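Local coordinates for protein acetyl-CoA acetyltransferase (Mycobacterium smegmatis, PDB 4EGV) that has a thiolase fold and is a monomeric thiolase-like protein, probably with acyltransferase activity, although its precise reaction is not established, at residues R203-L208 and I313-A318; L215-L220 and D257-L262; P349-C354 and L359-P364. One frame throughout, in Å; residues are numbered along the deposited sequence.

Contact 1 (R203-L208 and I313-A318)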
# COMPACT_ATOMS: atom_id res chain seq x y z
N ARG A 203 8.56 17.32 -1.48
CA ARG A 203 9.64 18.14 -0.98
C ARG A 203 9.56 19.58 -1.48
O ARG A 203 9.84 20.52 -0.73
CB ARG A 203 11.00 17.54 -1.31
CG ARG A 203 12.12 18.31 -0.67
CD ARG A 203 13.47 17.76 -0.92
NE ARG A 203 13.88 17.89 -2.31
CZ ARG A 203 14.40 18.97 -2.87
NH1 ARG A 203 14.56 20.04 -2.15
NH2 ARG A 203 14.76 18.98 -4.13
N ALA A 204 9.17 19.74 -2.75
CA ALA A 204 8.89 21.04 -3.36
C ALA A 204 7.82 21.82 -2.60
O ALA A 204 8.10 22.88 -2.09
CB ALA A 204 8.49 20.87 -4.80
N ARG A 205 6.61 21.26 -2.52
CA ARG A 205 5.51 21.90 -1.80
C ARG A 205 5.85 22.31 -0.36
O ARG A 205 5.46 23.38 0.06
CB ARG A 205 4.23 21.07 -1.85
CG ARG A 205 3.01 21.87 -1.38
CD ARG A 205 1.81 21.01 -1.08
NE ARG A 205 1.98 20.15 0.09
CZ ARG A 205 2.17 18.83 0.03
NH1 ARG A 205 2.25 18.23 -1.15
NH2 ARG A 205 2.29 18.13 1.14
N LEU A 206 6.55 21.46 0.39
CA LEU A 206 6.91 21.79 1.76
C LEU A 206 8.07 22.76 1.87
O LEU A 206 8.38 23.24 2.96
CB LEU A 206 7.29 20.53 2.51
CG LEU A 206 6.21 19.55 2.94
CD1 LEU A 206 6.81 18.53 3.88
CD2 LEU A 206 4.98 20.24 3.56
N GLY A 207 8.73 23.00 0.74
CA GLY A 207 9.96 23.79 0.70
C GLY A 207 11.12 23.35 1.60
O GLY A 207 11.89 24.17 2.07
N LEU A 208 11.24 22.05 1.86
CA LEU A 208 12.37 21.52 2.61
C LEU A 208 13.61 21.37 1.68
O LEU A 208 13.48 21.19 0.47
CB LEU A 208 11.98 20.20 3.29
CG LEU A 208 11.08 20.18 4.54
CD1 LEU A 208 10.53 18.77 4.81
CD2 LEU A 208 11.76 20.74 5.82
N ILE A 313 1.41 16.55 -7.84
CA ILE A 313 2.13 15.28 -7.91
C ILE A 313 2.59 14.85 -6.51
O ILE A 313 2.65 13.65 -6.23
CB ILE A 313 3.29 15.32 -8.94
CG1 ILE A 313 2.72 15.50 -10.35
CG2 ILE A 313 4.11 14.03 -8.91
CD1 ILE A 313 3.72 15.76 -11.47
N GLY A 314 2.87 15.82 -5.65
CA GLY A 314 3.34 15.57 -4.30
C GLY A 314 2.30 15.18 -3.25
O GLY A 314 2.63 15.01 -2.08
N ALA A 315 1.04 15.05 -3.67
CA ALA A 315 -0.03 14.65 -2.77
C ALA A 315 -0.97 13.69 -3.44
O ALA A 315 -0.99 13.55 -4.65
CB ALA A 315 -0.79 15.86 -2.21
N SER A 316 -1.74 12.99 -2.63
CA SER A 316 -2.77 12.09 -3.11
C SER A 316 -4.02 12.31 -2.25
O SER A 316 -4.15 11.71 -1.21
CB SER A 316 -2.26 10.64 -3.06
OG SER A 316 -3.25 9.73 -3.50
N PRO A 317 -4.91 13.21 -2.68
CA PRO A 317 -6.13 13.52 -1.93
C PRO A 317 -7.11 12.35 -1.85
O PRO A 317 -7.84 12.27 -0.89
CB PRO A 317 -6.74 14.69 -2.70
CG PRO A 317 -5.67 15.20 -3.56
CD PRO A 317 -4.75 14.08 -3.86
N ALA A 318 -7.13 11.47 -2.84
CA ALA A 318 -7.95 10.25 -2.81
C ALA A 318 -7.61 9.30 -1.66
O ALA A 318 -8.47 8.63 -1.14
CB ALA A 318 -7.89 9.52 -4.14
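Arg205 reaches from the last turn of helix 191-206 to the backbone of the loop 313-316, where its NH1 gives Gly314 O a weak hydrogen bond of 3.4 Å. The N-H points fairly straight at the oxygen (161°), and the acceptor lies at the edge of the guanidinium, near its plane. The chain leaves the helix with CG anti to the backbone N (chi1 -167°), stays extended through chi2 and bends at chi3, which swings the guanidinium round to the carbonyl. Beside this bond, Ala315 CB approaches NH1 obliquely at 4.0 Å.

The close side of the contact is the buried backbone of Gly314, while the arginine lies on the solvent side as an exposed residue. Two acids spread round its charge, Asp312 and Asp355, each forming only a long, weak ion pair with it, so the guanidinium is held loosely by several partners.

The other arginine of the turn is buried. Arg203 NH1 bonds Leu208 O at 3.1 Å, in the plane of both the guanidinium and the carbonyl, and the same nitrogen forms a salt bridge with Asp500, while NH2 meets the hydroxyl of Tyr460. Asp500 and Tyr460 belong to the additional C-terminal domain. Just after the arginines the helix gives out at Gly207, whose phi is positive: Gly207 N returns to Ala204 O at 2.9 Å and Leu208 N, weakly, to Arg203 O. This is the Schellman motif, a glycine-based close to an alpha helix.

Contact 2 (L215-L220 and D257-L262)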
# COMPACT_ATOMS: atom_id res chain seq x y z
N LEU A 215 16.26 13.61 6.30
CA LEU A 215 16.12 13.39 7.74
C LEU A 215 14.69 13.01 8.12
O LEU A 215 14.47 12.14 8.97
CB LEU A 215 16.60 14.61 8.54
CG LEU A 215 16.43 14.67 10.06
CD1 LEU A 215 17.45 13.83 10.78
CD2 LEU A 215 16.44 16.10 10.57
N ALA A 216 13.73 13.68 7.48
CA ALA A 216 12.34 13.40 7.75
C ALA A 216 12.00 11.94 7.43
O ALA A 216 11.33 11.28 8.22
CB ALA A 216 11.44 14.36 6.97
N MSE A 217 12.48 11.47 6.27
CA MSE A 217 12.31 10.08 5.82
C MSE A 217 12.94 9.05 6.75
O MSE A 217 12.38 7.99 6.98
CB MSE A 217 12.93 9.89 4.45
CG MSE A 217 12.19 10.46 3.31
SE MSE A 217 12.97 9.95 1.54
CE MSE A 217 14.89 10.17 1.81
N ALA A 218 14.14 9.33 7.23
CA ALA A 218 14.79 8.46 8.16
C ALA A 218 14.07 8.45 9.51
O ALA A 218 13.99 7.42 10.14
CB ALA A 218 16.23 8.84 8.30
N GLU A 219 13.51 9.59 9.92
CA GLU A 219 12.77 9.69 11.19
C GLU A 219 11.40 9.06 11.18
O GLU A 219 10.89 8.63 12.21
CB GLU A 219 12.68 11.13 11.68
CG GLU A 219 13.92 11.55 12.45
CD GLU A 219 13.80 12.89 13.17
OE1 GLU A 219 13.31 13.87 12.56
OE2 GLU A 219 14.26 12.94 14.33
N LEU A 220 10.81 9.01 9.99
CA LEU A 220 9.61 8.28 9.74
C LEU A 220 9.86 6.77 9.80
O LEU A 220 9.11 6.04 10.47
CB LEU A 220 9.04 8.69 8.39
CG LEU A 220 7.74 8.00 7.98
CD1 LEU A 220 6.62 8.52 8.76
CD2 LEU A 220 7.53 8.19 6.54
N ASP A 257 16.87 8.59 -6.68
CA ASP A 257 16.67 9.80 -5.90
C ASP A 257 15.23 9.91 -5.45
O ASP A 257 14.32 9.88 -6.28
CB ASP A 257 17.08 11.05 -6.67
CG ASP A 257 17.62 12.16 -5.75
OD1 ASP A 257 18.84 12.14 -5.45
OD2 ASP A 257 16.85 13.06 -5.33
N PRO A 258 15.00 10.12 -4.15
CA PRO A 258 15.94 10.53 -3.13
C PRO A 258 16.37 9.47 -2.15
O PRO A 258 16.90 9.81 -1.08
CB PRO A 258 15.15 11.60 -2.37
CG PRO A 258 13.76 11.13 -2.45
CD PRO A 258 13.63 10.22 -3.66
N TYR A 259 16.14 8.19 -2.49
CA TYR A 259 16.32 7.08 -1.54
C TYR A 259 17.67 6.37 -1.53
O TYR A 259 18.17 5.94 -2.56
CB TYR A 259 15.29 5.99 -1.74
CG TYR A 259 13.90 6.45 -1.97
CD1 TYR A 259 13.13 6.96 -0.92
CD2 TYR A 259 13.32 6.33 -3.25
CE1 TYR A 259 11.82 7.37 -1.12
CE2 TYR A 259 12.02 6.74 -3.47
CZ TYR A 259 11.28 7.26 -2.40
OH TYR A 259 9.99 7.64 -2.63
N PRO A 260 18.26 6.26 -0.32
CA PRO A 260 19.40 5.38 -0.09
C PRO A 260 18.95 3.95 0.00
O PRO A 260 17.82 3.68 0.37
CB PRO A 260 19.97 5.85 1.24
CG PRO A 260 19.04 6.91 1.76
CD PRO A 260 17.88 7.05 0.87
N ARG A 261 19.84 3.03 -0.35
CA ARG A 261 19.55 1.60 -0.35
C ARG A 261 18.82 1.04 0.88
O ARG A 261 17.95 0.26 0.69
CB ARG A 261 20.81 0.79 -0.58
CG ARG A 261 20.54 -0.53 -1.25
CD ARG A 261 21.76 -1.43 -1.22
NE ARG A 261 21.47 -2.67 -0.51
CZ ARG A 261 21.76 -2.95 0.76
NH1 ARG A 261 22.38 -2.10 1.57
NH2 ARG A 261 21.41 -4.14 1.24
N LEU A 262 19.18 1.41 2.11
CA LEU A 262 18.58 0.76 3.29
C LEU A 262 17.11 1.09 3.48
O LEU A 262 16.41 0.42 4.22
CB LEU A 262 19.34 1.06 4.57
CG LEU A 262 20.71 0.42 4.69
CD1 LEU A 262 21.27 0.71 6.04
CD2 LEU A 262 20.64 -1.08 4.46
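The Tyr259 ring carries Pro258 on one face, with CD 3.8 Å above the plane and over its centre, while Met217, present as selenomethionine, arrives obliquely from that same side. Its SE is 3.9 Å from Tyr259 CD1 and equally close to CE1, so it meets one flank of the ring. Measured to the ring centroid, SE lies 64° off the normal, an approach that is neither face-on nor edge-on, and the two side chains cross at about a right angle. Phe346 also meets the tyrosine, the two ring planes being inclined by about 40°.

Met217 leaves helix 210-230 toward the segment 257-262 with CG anti to its carbonyl carbon (chi1 -75°), runs extended to SE and turns at chi3. That last bend places CE 3.5 Å from Pro258 O and brings it near the Pro260 ring, at 4.4 Å from CD. SE meanwhile faces Pro258 CG. A single side chain thus fits against three successive residues, all of them buried.

No hydrogen bond joins the two segments. The polar end of the tyrosine is served by helix 191-206, where its OH bonds Glu199 OE2, and Phe351 of helix 348-357 also packs on Met217. A cis peptide bond precedes Pro258, and the chain then enters the short, weakly bonded strand 259-260, paired antiparallel with 254-256. The arrangement is a Met-aromatic contact bordered by prolines, set in the long insertion between strands 136-143 and 271-279, in the position of the loop domain of thiolases, to which it probably corresponds.

Contact 3 (P349-C354 and L359-P364); sequences PVFNIC and LATDDP
Val350 O takes two backbone N-H groups inside helix 348-357, from Cys354 at 3.3 Å and, more weakly, from Ile353, and thereby fixes the turn from which Cys354 meets Leu359. The cysteine is the centre of the contact. With SG anti to the carbonyl carbon (chi1 -65°), its side chain lies alongside the backbone of the loop that follows the helix: CB is 3.4 Å from Leu359 O, and SG is 4.4 Å from Leu359 CB. The sulfur further borders Ala360 O and Thr361 CA, again by van der Waals contact.

One turn earlier, Phe351 turns an edge to the loop. Its CE1 is 4.5 Å from Thr361 CG2, which lies near the ring plane, so the threonine offers its methyl to the rim of the ring. No hydrogen bond crosses between the segments. The loop is shaped instead by its own type I beta turn from Ala360 to Asp363, closed by a weak bond from Asp363 N to Ala360 O, and Asp363 forms a salt bridge with Arg365 just beyond it.

The contact grades from the buried Cys354 and Leu359 to the exposed Thr361. Arg202 makes a cation-pi contact with Phe351, and Leu359 packs on Leu367 farther along the loop. Helix 348-357, which follows strand 337-342 at the border of the large sheet, is flanked here by helix 210-230 and by helix 317-330, the latter through Ser319 and Val323, while its own returning loop lies along its C-terminal end.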
# COMPACT_ATOMS: atom_id res chain seq x y z
N PRO A 349 3.62 7.36 0.71
CA PRO A 349 2.21 7.08 0.97
C PRO A 349 1.86 7.10 2.45
O PRO A 349 0.67 7.14 2.80
CB PRO A 349 2.00 5.68 0.37
CG PRO A 349 3.29 5.12 0.27
CD PRO A 349 4.29 6.20 0.12
N VAL A 350 2.89 7.07 3.30
CA VAL A 350 2.72 7.23 4.73
C VAL A 350 2.66 8.69 5.06
O VAL A 350 1.70 9.13 5.65
CB VAL A 350 3.83 6.56 5.56
CG1 VAL A 350 3.57 6.78 7.03
CG2 VAL A 350 3.90 5.08 5.28
N PHE A 351 3.67 9.44 4.64
CA PHE A 351 3.67 10.90 4.75
C PHE A 351 2.34 11.50 4.34
O PHE A 351 1.79 12.34 5.03
CB PHE A 351 4.74 11.50 3.84
CG PHE A 351 6.10 11.54 4.45
CD1 PHE A 351 6.27 11.81 5.81
CD2 PHE A 351 7.23 11.36 3.67
CE1 PHE A 351 7.53 11.86 6.37
CE2 PHE A 351 8.49 11.41 4.22
CZ PHE A 351 8.63 11.67 5.58
N ASN A 352 1.83 11.03 3.21
CA ASN A 352 0.69 11.58 2.57
C ASN A 352 -0.57 11.46 3.38
O ASN A 352 -1.39 12.35 3.36
CB ASN A 352 0.53 10.92 1.22
CG ASN A 352 -0.74 11.34 0.51
OD1 ASN A 352 -0.89 12.50 0.08
ND2 ASN A 352 -1.67 10.39 0.40
N ILE A 353 -0.73 10.36 4.10
CA ILE A 353 -1.88 10.21 4.99
C ILE A 353 -1.77 11.22 6.12
O ILE A 353 -2.70 11.96 6.41
CB ILE A 353 -2.03 8.80 5.56
CG1 ILE A 353 -2.44 7.85 4.45
CG2 ILE A 353 -3.04 8.78 6.68
CD1 ILE A 353 -3.56 8.34 3.58
N CYS A 354 -0.58 11.28 6.69
CA CYS A 354 -0.22 12.24 7.72
C CYS A 354 -0.45 13.73 7.38
O CYS A 354 -0.89 14.49 8.23
CB CYS A 354 1.22 11.99 8.13
SG CYS A 354 1.44 10.37 8.92
N LEU A 359 -2.59 13.72 11.49
CA LEU A 359 -1.79 12.72 12.23
C LEU A 359 -0.31 13.05 12.19
O LEU A 359 0.25 13.21 11.11
CB LEU A 359 -1.95 11.36 11.57
CG LEU A 359 -2.26 10.07 12.34
CD1 LEU A 359 -1.90 8.79 11.62
CD2 LEU A 359 -1.97 10.05 13.80
N ALA A 360 0.34 13.13 13.34
CA ALA A 360 1.79 13.35 13.34
C ALA A 360 2.58 12.09 12.93
O ALA A 360 2.16 10.95 13.16
CB ALA A 360 2.25 13.88 14.67
N THR A 361 3.73 12.33 12.33
CA THR A 361 4.61 11.26 11.88
C THR A 361 5.22 10.49 13.07
O THR A 361 5.58 9.34 12.93
CB THR A 361 5.74 11.80 10.97
OG1 THR A 361 6.79 12.32 11.80
CG2 THR A 361 5.23 12.89 10.05
N ASP A 362 5.33 11.14 14.23
CA ASP A 362 5.92 10.52 15.41
C ASP A 362 4.88 10.08 16.44
O ASP A 362 5.21 9.77 17.57
CB ASP A 362 6.98 11.44 16.05
CG ASP A 362 6.53 12.93 16.18
OD1 ASP A 362 5.48 13.38 15.63
OD2 ASP A 362 7.27 13.67 16.86
N ASP A 363 3.62 10.05 16.01
CA ASP A 363 2.50 9.68 16.85
C ASP A 363 2.77 8.43 17.70
O ASP A 363 3.16 7.41 17.15
CB ASP A 363 1.24 9.47 15.98
CG ASP A 363 -0.05 9.38 16.81
OD1 ASP A 363 -0.90 10.29 16.71
OD2 ASP A 363 -0.23 8.41 17.58
N PRO A 364 2.53 8.51 19.03
CA PRO A 364 2.91 7.44 19.96
C PRO A 364 2.20 6.13 19.71
O PRO A 364 2.72 5.09 20.08
CB PRO A 364 2.52 8.00 21.35
CG PRO A 364 1.70 9.23 21.10
CD PRO A 364 2.01 9.71 19.72

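Overall arrangement
The three contacts lie near one another, their centres 14 to 16 Å apart. Contacts 1 and 2 draw on the consecutive helices 191-206 and 210-230, and contact 2 is nested within the loop that contact 1 closes; contact 3 follows both in the chain. Helix 348-357 links them: Asn352 OD1 of contact 3 accepts a probable hydrogen bond from Ser316 N of contact 1, whereas Phe351 and Val350 pack on Leu220 of contact 2. The insertion between strands 136-143 and 271-279 of the large mixed sheet, probably the loop domain, is thus docked onto what is probably the C-terminal half of the thiolase fold, with helix 348-357 at the junction.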